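Local atomic coordinates of beta-galacturonidase (Eisenbergiella tayi, PDB entry 6NCW), a protein that probably hydrolyses beta-linked hexuronides, removing galacturonic acid as a glycoside hydrolase family 2 beta-galacturonidase of a human gut bacterium. Residues S291-D296 with P314-F319. Residues are numbered along the deposited sequence; the frame is centred on the assembly and turned at random.
Sequences SAMQHD and PNDELF
M293 reaches from helix 290-302 to the first turn of helix 317-326 and meets D316, L318 and F319. Its CB starts at the rim of the F319 ring. It lies near the ring plane, 3.9 Å from F319 CD1. M293 CG passes the same ring carbon. The sulfur comes next. M293 SD sits 3.8 Å from F319 CB and equally close to the backbone N of F319. On another flank it touches the L318 methyl CD2 at 4.0 Å. The sulfur is 5.4 Å from the F319 ring centroid and 85° off the ring normal. This is an edge-on Met-aromatic contact; the sulfur does not sit over the face of the ring. The tip methyl goes furthest: M293 CE stops 3.3 Å from D316 OD1. The M293 chain is fully extended beyond CG (chi2 179°), which carries the methyl past F319 to the carboxylate.

D316 is the N-cap of helix 317-326. Its other oxygen, OD2, accepts from L318 N at 2.9 Å, with an N-H...O angle of 161°. The amide meets it from above the carboxylate plane. The cap thus ties down the group that M293 CE touches. R277 makes a cation-pi contact with F319 and also a salt bridge to D296. L322, one turn further along helix 317-326, packs on M293 as well.

Both segments belong to the TIM-barrel domain. The contact joins two successive barrel helices, with strand 307-309 between them in the chain. It is buried and lies away from the galacturonate-binding residues. No hydrogen bond links the two segments. Cohesion between them probably rests mostly on dispersion around one thioether, whose sulfur can face the slightly positive ring edge and whose slightly positive methyl is probably drawn weakly to D316 OD1.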
ATOM      1  N   SER A 291      20.238   0.532  18.622  1.00 19.97           N
ATOM      2  CA  SER A 291      18.816   0.264  18.800  1.00 19.70           C
ATOM      3  C   SER A 291      18.242  -0.508  17.620  1.00 24.12           C
ATOM      4  O   SER A 291      17.378  -1.377  17.798  1.00 23.01           O
ATOM      5  CB  SER A 291      18.062   1.577  19.002  1.00 20.85           C
ATOM      6  OG  SER A 291      18.443   2.177  20.227  1.00 24.68           O
ATOM      7  N   ALA A 292      18.690  -0.178  16.402  1.00 19.80           N
ATOM      8  CA  ALA A 292      18.198  -0.852  15.210  1.00 21.66           C
ATOM      9  C   ALA A 292      18.744  -2.273  15.120  1.00 20.45           C
ATOM     10  O   ALA A 292      18.027  -3.198  14.701  1.00 19.36           O
ATOM     11  CB  ALA A 292      18.571  -0.043  13.966  1.00 19.78           C
ATOM     12  N   MET A 293      20.004  -2.459  15.523  1.00 17.13           N
ATOM     13  CA  MET A 293      20.598  -3.791  15.598  1.00 18.30           C
ATOM     14  C   MET A 293      19.814  -4.690  16.524  1.00 17.97           C
ATOM     15  O   MET A 293      19.465  -5.816  16.166  1.00 21.56           O
ATOM     16  CB  MET A 293      22.038  -3.702  16.101  1.00 18.39           C
ATOM     17  CG  MET A 293      22.972  -3.071  15.122  1.00 23.49           C
ATOM     18  SD  MET A 293      24.646  -2.987  15.807  1.00 26.58           S
ATOM     19  CE  MET A 293      25.452  -2.260  14.378  1.00 17.85           C
ATOM     20  N   GLN A 294      19.594  -4.228  17.757  1.00 20.19           N
ATOM     21  CA  GLN A 294      18.907  -5.051  18.737  1.00 19.40           C
ATOM     22  C   GLN A 294      17.469  -5.313  18.310  1.00 22.75           C
ATOM     23  O   GLN A 294      16.937  -6.409  18.532  1.00 20.55           O
ATOM     24  CB  GLN A 294      18.966  -4.383  20.118  1.00 19.78           C
ATOM     25  CG  GLN A 294      18.393  -5.221  21.243  1.00 20.61           C
ATOM     26  CD  GLN A 294      18.963  -6.631  21.279  1.00 24.34           C
ATOM     27  OE1 GLN A 294      20.045  -6.890  20.753  1.00 19.65           O
ATOM     28  NE2 GLN A 294      18.231  -7.551  21.899  1.00 18.58           N
ATOM     29  N   HIS A 295      16.829  -4.332  17.668  1.00 20.76           N
ATOM     30  CA  HIS A 295      15.478  -4.557  17.160  1.00 20.31           C
ATOM     31  C   HIS A 295      15.455  -5.711  16.155  1.00 20.20           C
ATOM     32  O   HIS A 295      14.616  -6.614  16.258  1.00 21.36           O
ATOM     33  CB  HIS A 295      14.925  -3.283  16.531  1.00 23.10           C
ATOM     34  CG  HIS A 295      13.456  -3.342  16.286  1.00 21.84           C
ATOM     35  ND1 HIS A 295      12.915  -3.619  15.048  1.00 22.02           N
ATOM     36  CD2 HIS A 295      12.411  -3.218  17.136  1.00 24.40           C
ATOM     37  CE1 HIS A 295      11.598  -3.626  15.138  1.00 19.35           C
ATOM     38  NE2 HIS A 295      11.266  -3.405  16.397  1.00 25.50           N
ATOM     39  N   ASP A 296      16.384  -5.708  15.190  1.00 16.67           N
ATOM     40  CA  ASP A 296      16.542  -6.857  14.296  1.00 18.20           C
ATOM     41  C   ASP A 296      16.774  -8.146  15.085  1.00 20.98           C
ATOM     42  O   ASP A 296      16.168  -9.184  14.791  1.00 23.17           O
ATOM     43  CB  ASP A 296      17.699  -6.645  13.317  1.00 12.96           C
ATOM     44  CG  ASP A 296      17.356  -5.687  12.162  1.00 22.63           C
ATOM     45  OD1 ASP A 296      16.243  -5.102  12.133  1.00 19.20           O
ATOM     46  OD2 ASP A 296      18.239  -5.502  11.284  1.00 22.99           O
ATOM     47  N   PRO A 314      32.112  -8.518   6.311  1.00 18.95           N
ATOM     48  CA  PRO A 314      32.219  -8.504   7.772  1.00 18.18           C
ATOM     49  C   PRO A 314      31.292  -7.456   8.356  1.00 19.63           C
ATOM     50  O   PRO A 314      30.995  -6.437   7.722  1.00 23.31           O
ATOM     51  CB  PRO A 314      33.701  -8.173   8.023  1.00 19.95           C
ATOM     52  CG  PRO A 314      34.403  -8.647   6.754  1.00 21.38           C
ATOM     53  CD  PRO A 314      33.409  -8.300   5.650  1.00 20.38           C
ATOM     54  N   ASN A 315      30.812  -7.728   9.570  1.00 21.52           N
ATOM     55  CA  ASN A 315      29.855  -6.869  10.259  1.00 19.30           C
ATOM     56  C   ASN A 315      30.519  -6.009  11.327  1.00 21.55           C
ATOM     57  O   ASN A 315      31.608  -6.311  11.818  1.00 23.56           O
ATOM     58  CB  ASN A 315      28.744  -7.697  10.909  1.00 18.63           C
ATOM     59  CG  ASN A 315      27.581  -7.969   9.957  1.00 23.24           C
ATOM     60  OD1 ASN A 315      27.759  -7.982   8.723  1.00 23.05           O
ATOM     61  ND2 ASN A 315      26.383  -8.163  10.519  1.00 15.31           N
ATOM     62  N   ASP A 316      29.822  -4.927  11.677  1.00 20.63           N
ATOM     63  CA  ASP A 316      30.084  -4.108  12.851  1.00 22.75           C
ATOM     64  C   ASP A 316      30.339  -4.955  14.099  1.00 24.10           C
ATOM     65  O   ASP A 316      29.533  -5.813  14.464  1.00 21.32           O
ATOM     66  CB  ASP A 316      28.875  -3.194  13.087  1.00 21.68           C
ATOM     67  CG  ASP A 316      29.175  -2.026  14.011  1.00 27.13           C
ATOM     68  OD1 ASP A 316      28.496  -0.984  13.851  1.00 29.67           O
ATOM     69  OD2 ASP A 316      30.062  -2.143  14.906  1.00 26.31           O
ATOM     70  N   GLU A 317      31.447  -4.669  14.779  1.00 22.23           N
ATOM     71  CA  GLU A 317      31.766  -5.389  16.011  1.00 23.82           C
ATOM     72  C   GLU A 317      30.725  -5.156  17.094  1.00 21.35           C
ATOM     73  O   GLU A 317      30.581  -5.978  18.006  1.00 23.97           O
ATOM     74  CB  GLU A 317      33.138  -4.957  16.515  1.00 22.85           C
ATOM     75  CG  GLU A 317      34.219  -5.208  15.484  1.00 23.29           C
ATOM     76  CD  GLU A 317      35.515  -4.517  15.816  1.00 27.06           C
ATOM     77  OE1 GLU A 317      35.508  -3.283  15.978  1.00 26.36           O
ATOM     78  OE2 GLU A 317      36.542  -5.212  15.909  1.00 31.05           O
ATOM     79  N   LEU A 318      30.020  -4.034  17.044  1.00 19.59           N
ATOM     80  CA  LEU A 318      28.923  -3.836  17.981  1.00 20.22           C
ATOM     81  C   LEU A 318      27.833  -4.896  17.777  1.00 21.67           C
ATOM     82  O   LEU A 318      27.242  -5.388  18.744  1.00 19.96           O
ATOM     83  CB  LEU A 318      28.370  -2.420  17.811  1.00 20.22           C
ATOM     84  CG  LEU A 318      27.247  -1.940  18.735  1.00 32.22           C
ATOM     85  CD1 LEU A 318      27.751  -1.790  20.171  1.00 30.12           C
ATOM     86  CD2 LEU A 318      26.696  -0.617  18.219  1.00 25.59           C
ATOM     87  N   PHE A 319      27.560  -5.263  16.524  1.00 19.53           N
ATOM     88  CA  PHE A 319      26.555  -6.294  16.256  1.00 20.19           C
ATOM     89  C   PHE A 319      27.053  -7.654  16.730  1.00 21.87           C
ATOM     90  O   PHE A 319      26.316  -8.404  17.380  1.00 20.44           O
ATOM     91  CB  PHE A 319      26.216  -6.333  14.756  1.00 18.71           C
ATOM     92  CG  PHE A 319      25.063  -7.257  14.412  1.00 24.93           C
ATOM     93  CD1 PHE A 319      23.746  -6.871  14.655  1.00 24.31           C
ATOM     94  CD2 PHE A 319      25.297  -8.497  13.850  1.00 16.47           C
ATOM     95  CE1 PHE A 319      22.672  -7.715  14.340  1.00 22.87           C
ATOM     96  CE2 PHE A 319      24.237  -9.355  13.542  1.00 20.08           C
ATOM     97  CZ  PHE A 319      22.924  -8.958  13.786  1.00 21.20           C
TER